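PDB 7BR2: lipolytic enzyme, G-D-S-L family from Bacteroides thetaiotaomicron, which metabolises the drug diltiazem as a gut microbial serine esterase of the SGNH (GDSL) hydrolase family. Local coordinates for residues Gly60-Asn68 with Val85-Gly93. Sequence-based numbering, arbitrary orientation.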
ATOM      1  N   GLY A  60       9.773 -12.273  -5.469  1.00 28.24           N
ATOM      2  CA  GLY A  60      10.721 -12.465  -4.382  1.00 28.83           C
ATOM      3  C   GLY A  60      12.089 -12.894  -4.887  1.00 31.00           C
ATOM      4  O   GLY A  60      12.209 -13.739  -5.779  1.00 29.86           O
ATOM      5  N   GLY A  61      13.133 -12.322  -4.278  1.00 28.81           N
ATOM      6  CA  GLY A  61      14.500 -12.633  -4.618  1.00 29.68           C
ATOM      7  C   GLY A  61      15.121 -11.761  -5.691  1.00 35.22           C
ATOM      8  O   GLY A  61      16.327 -11.881  -5.930  1.00 41.73           O
ATOM      9  N   ASP A  62      14.343 -10.919  -6.374  1.00 30.95           N
ATOM     10  CA  ASP A  62      14.867 -10.180  -7.522  1.00 34.31           C
ATOM     11  C   ASP A  62      15.916  -9.145  -7.133  1.00 37.11           C
ATOM     12  O   ASP A  62      15.812  -8.465  -6.110  1.00 33.49           O
ATOM     13  CB  ASP A  62      13.744  -9.457  -8.281  1.00 30.44           C
ATOM     14  CG  ASP A  62      13.027 -10.350  -9.298  1.00 34.48           C
ATOM     15  OD1 ASP A  62      13.178 -11.593  -9.225  1.00 37.90           O
ATOM     16  OD2 ASP A  62      12.346  -9.808 -10.199  1.00 31.45           O
ATOM     17  N   THR A  63      16.897  -8.981  -8.015  1.00 34.83           N
ATOM     18  CA  THR A  63      17.777  -7.824  -8.020  1.00 35.72           C
ATOM     19  C   THR A  63      17.429  -6.997  -9.245  1.00 35.43           C
ATOM     20  O   THR A  63      16.511  -7.335  -9.995  1.00 36.72           O
ATOM     21  CB  THR A  63      19.254  -8.227  -8.059  1.00 30.07           C
ATOM     22  OG1 THR A  63      19.499  -8.978  -9.247  1.00 42.01           O
ATOM     23  CG2 THR A  63      19.598  -9.096  -6.869  1.00 30.38           C
ATOM     24  N   ALA A  64      18.193  -5.934  -9.473  1.00 34.28           N
ATOM     25  CA  ALA A  64      17.969  -5.147 -10.674  1.00 33.05           C
ATOM     26  C   ALA A  64      18.202  -5.985 -11.925  1.00 38.28           C
ATOM     27  O   ALA A  64      17.572  -5.742 -12.970  1.00 35.74           O
ATOM     28  CB  ALA A  64      18.874  -3.917 -10.674  1.00 35.74           C
ATOM     29  N   TYR A  65      19.061  -7.009 -11.821  1.00 35.63           N
ATOM     30  CA  TYR A  65      19.308  -7.910 -12.944  1.00 34.76           C
ATOM     31  C   TYR A  65      18.043  -8.685 -13.332  1.00 35.85           C
ATOM     32  O   TYR A  65      17.687  -8.755 -14.520  1.00 33.11           O
ATOM     33  CB  TYR A  65      20.458  -8.869 -12.588  1.00 31.93           C
ATOM     34  CG  TYR A  65      20.586 -10.048 -13.532  1.00 40.69           C
ATOM     35  CD1 TYR A  65      21.304  -9.943 -14.720  1.00 36.06           C
ATOM     36  CD2 TYR A  65      19.970 -11.269 -13.243  1.00 36.47           C
ATOM     37  CE1 TYR A  65      21.405 -11.026 -15.590  1.00 40.16           C
ATOM     38  CE2 TYR A  65      20.068 -12.354 -14.110  1.00 32.47           C
ATOM     39  CZ  TYR A  65      20.781 -12.228 -15.277  1.00 40.44           C
ATOM     40  OH  TYR A  65      20.871 -13.312 -16.132  1.00 42.98           O
ATOM     41  N   ASP A  66      17.316  -9.224 -12.339  1.00 30.73           N
ATOM     42  CA  ASP A  66      16.110 -10.011 -12.624  1.00 33.94           C
ATOM     43  C   ASP A  66      14.955  -9.135 -13.106  1.00 29.48           C
ATOM     44  O   ASP A  66      14.223  -9.496 -14.046  1.00 34.80           O
ATOM     45  CB  ASP A  66      15.697 -10.780 -11.376  1.00 31.04           C
ATOM     46  CG  ASP A  66      16.831 -11.587 -10.791  1.00 37.15           C
ATOM     47  OD1 ASP A  66      17.263 -12.550 -11.459  1.00 41.14           O
ATOM     48  OD2 ASP A  66      17.283 -11.274  -9.664  1.00 35.71           O
ATOM     49  N   MET A  67      14.756  -8.003 -12.441  1.00 32.08           N
ATOM     50  CA  MET A  67      13.764  -7.031 -12.871  1.00 27.87           C
ATOM     51  C   MET A  67      13.983  -6.622 -14.326  1.00 29.14           C
ATOM     52  O   MET A  67      13.027  -6.557 -15.124  1.00 28.65           O
ATOM     53  CB  MET A  67      13.827  -5.840 -11.923  1.00 28.81           C
ATOM     54  CG  MET A  67      13.406  -6.205 -10.503  1.00 31.14           C
ATOM     55  SD  MET A  67      13.513  -4.782  -9.381  1.00 32.66           S
ATOM     56  CE  MET A  67      13.536  -5.543  -7.768  1.00 29.84           C
ATOM     57  N   ASN A  68      15.248  -6.383 -14.702  1.00 32.11           N
ATOM     58  CA  ASN A  68      15.563  -6.035 -16.081  1.00 28.67           C
ATOM     59  C   ASN A  68      15.238  -7.178 -17.035  1.00 32.37           C
ATOM     60  O   ASN A  68      14.731  -6.937 -18.136  1.00 33.16           O
ATOM     61  CB  ASN A  68      17.039  -5.651 -16.214  1.00 32.48           C
ATOM     62  CG  ASN A  68      17.414  -5.285 -17.643  1.00 33.41           C
ATOM     63  OD1 ASN A  68      16.984  -4.253 -18.158  1.00 34.62           O
ATOM     64  ND2 ASN A  68      18.175  -6.154 -18.304  1.00 25.65           N
ATOM     65  N   VAL A  85       9.486   1.959  -9.467  1.00 30.99           N
ATOM     66  CA  VAL A  85      10.646   1.072  -9.522  1.00 28.55           C
ATOM     67  C   VAL A  85      11.365   1.120  -8.176  1.00 32.79           C
ATOM     68  O   VAL A  85      11.792   2.193  -7.738  1.00 39.97           O
ATOM     69  CB  VAL A  85      11.600   1.451 -10.670  1.00 31.52           C
ATOM     70  CG1 VAL A  85      12.787   0.503 -10.741  1.00 28.45           C
ATOM     71  CG2 VAL A  85      10.857   1.499 -12.010  1.00 25.62           C
ATOM     72  N   THR A  86      11.454  -0.026  -7.499  1.00 37.47           N
ATOM     73  CA  THR A  86      12.141  -0.147  -6.217  1.00 30.80           C
ATOM     74  C   THR A  86      12.966  -1.428  -6.193  1.00 41.70           C
ATOM     75  O   THR A  86      12.535  -2.466  -6.708  1.00 36.81           O
ATOM     76  CB  THR A  86      11.158  -0.136  -5.041  1.00 35.76           C
ATOM     77  OG1 THR A  86      11.897  -0.088  -3.812  1.00 37.25           O
ATOM     78  CG2 THR A  86      10.253  -1.378  -5.050  1.00 30.69           C
ATOM     79  N   PHE A  87      14.164  -1.344  -5.622  1.00 36.41           N
ATOM     80  CA  PHE A  87      15.078  -2.480  -5.572  1.00 35.07           C
ATOM     81  C   PHE A  87      16.196  -2.138  -4.601  1.00 38.57           C
ATOM     82  O   PHE A  87      16.284  -1.015  -4.093  1.00 38.11           O
ATOM     83  CB  PHE A  87      15.657  -2.821  -6.953  1.00 34.68           C
ATOM     84  CG  PHE A  87      16.581  -1.771  -7.499  1.00 38.79           C
ATOM     85  CD1 PHE A  87      16.086  -0.555  -7.936  1.00 35.40           C
ATOM     86  CD2 PHE A  87      17.948  -1.995  -7.559  1.00 37.48           C
ATOM     87  CE1 PHE A  87      16.939   0.415  -8.427  1.00 37.51           C
ATOM     88  CE2 PHE A  87      18.800  -1.036  -8.050  1.00 32.01           C
ATOM     89  CZ  PHE A  87      18.297   0.174  -8.487  1.00 39.65           C
ATOM     90  N   GLY A  88      17.051  -3.121  -4.328  1.00 33.69           N
ATOM     91  CA  GLY A  88      18.233  -2.895  -3.518  1.00 34.81           C
ATOM     92  C   GLY A  88      18.337  -3.793  -2.303  1.00 35.26           C
ATOM     93  O   GLY A  88      19.443  -4.025  -1.814  1.00 38.92           O
ATOM     94  N   MET A  89      17.209  -4.258  -1.769  1.00 31.38           N
ATOM     95  CA  MET A  89      17.293  -5.105  -0.582  1.00 35.40           C
ATOM     96  C   MET A  89      18.101  -6.370  -0.860  1.00 42.81           C
ATOM     97  O   MET A  89      18.912  -6.799  -0.026  1.00 39.16           O
ATOM     98  CB  MET A  89      15.897  -5.446  -0.063  1.00 37.24           C
ATOM     99  CG  MET A  89      15.918  -6.306   1.207  1.00 41.47           C
ATOM    100  SD  MET A  89      16.689  -5.549   2.667  1.00 42.27           S
ATOM    101  CE  MET A  89      15.479  -4.314   3.139  1.00 36.18           C
ATOM    102  N   ASN A  90      17.915  -6.970  -2.039  1.00 40.01           N
ATOM    103  CA  ASN A  90      18.692  -8.136  -2.436  1.00 35.25           C
ATOM    104  C   ASN A  90      20.013  -7.742  -3.074  1.00 35.00           C
ATOM    105  O   ASN A  90      21.022  -8.416  -2.866  1.00 36.35           O
ATOM    106  CB  ASN A  90      17.872  -9.006  -3.386  1.00 36.54           C
ATOM    107  CG  ASN A  90      16.725  -9.689  -2.685  1.00 41.17           C
ATOM    108  OD1 ASN A  90      16.916 -10.324  -1.640  1.00 43.63           O
ATOM    109  ND2 ASN A  90      15.520  -9.537  -3.226  1.00 37.46           N
ATOM    110  N   ASP A  91      20.011  -6.677  -3.876  1.00 35.58           N
ATOM    111  CA  ASP A  91      21.243  -6.225  -4.508  1.00 34.79           C
ATOM    112  C   ASP A  91      22.339  -5.974  -3.475  1.00 38.57           C
ATOM    113  O   ASP A  91      23.512  -6.287  -3.706  1.00 36.90           O
ATOM    114  CB  ASP A  91      20.974  -4.955  -5.325  1.00 35.70           C
ATOM    115  CG  ASP A  91      19.786  -5.097  -6.287  1.00 39.47           C
ATOM    116  OD1 ASP A  91      18.655  -5.381  -5.807  1.00 37.20           O
ATOM    117  OD2 ASP A  91      19.980  -4.910  -7.518  1.00 35.42           O
ATOM    118  N   SER A  92      21.974  -5.413  -2.324  1.00 43.46           N
ATOM    119  CA  SER A  92      22.970  -5.014  -1.338  1.00 41.32           C
ATOM    120  C   SER A  92      23.726  -6.197  -0.744  1.00 42.40           C
ATOM    121  O   SER A  92      24.860  -6.022  -0.286  1.00 45.19           O
ATOM    122  CB  SER A  92      22.307  -4.226  -0.214  1.00 38.96           C
ATOM    123  OG  SER A  92      21.120  -4.872   0.203  1.00 41.51           O
ATOM    124  N   GLY A  93      23.149  -7.392  -0.751  1.00 36.93           N
ATOM    125  CA  GLY A  93      23.789  -8.541  -0.144  1.00 39.62           C
ATOM    126  C   GLY A  93      23.526  -8.648   1.349  1.00 41.33           C
ATOM    127  O   GLY A  93      22.904  -7.786   1.976  1.00 41.03           O
TER
HETATM  128  O   HOH W   1      16.263  -5.878  -4.190  1.00 33.21           O
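Asn90 and Asp91 reach across to the start of helix 64-75 and bind the backbone of Asp62, in the loop before it, and of Ala64, its first residue. They belong to the Gly-Met-Asn-Asp sequence 88-91, which matches the conserved GxND block of SGNH hydrolases. By family resemblance, Asn90 and Gly61 probably contribute to the oxyanion hole, near the likely Ser28-His207-Asp204 triad.

Two direct hydrogen bonds join the segments. Asn90 ND2 donates to Asp62 O at 3.1 Å. The acceptor lies near the amide plane, but the donor sits 42° above the carbonyl plane. Tyr94 OH binds the amide's other end, OD1, so both ends of the group are held. The second bond is shorter and straighter: Ala64 N donates to Asp91 OD2 at 2.8 Å, on the syn side of the carboxylate. Ser113 of helix 102-125 also binds OD2.

A water extends this network. It accepts from Gly88 N and Asn90 N, and donates to Asp91 OD1 and Asp62 O. Asp62 O thus receives both Asn90 and the water.

Thr63 and Asp66 form a capping box at the start of helix 64-75. Asp66 OD2 accepts from Thr63 N at 2.9 Å through its anti lone pair, and also from Thr63 OG1. Thr63 OG1 in turn accepts a weak bond from Tyr65 N.

Apolar packing joins Ala64 and Met67 to Phe87. Ala64 CB is 3.8 Å from Phe87 CD2, and the Phe87 ring also meets Phe117. The Met67 chain runs extended beyond CG (chi2 179°, chi3 -161°), which carries its methyl CE to 3.5 Å from Phe87 CB and 3.4 Å from Thr86 O.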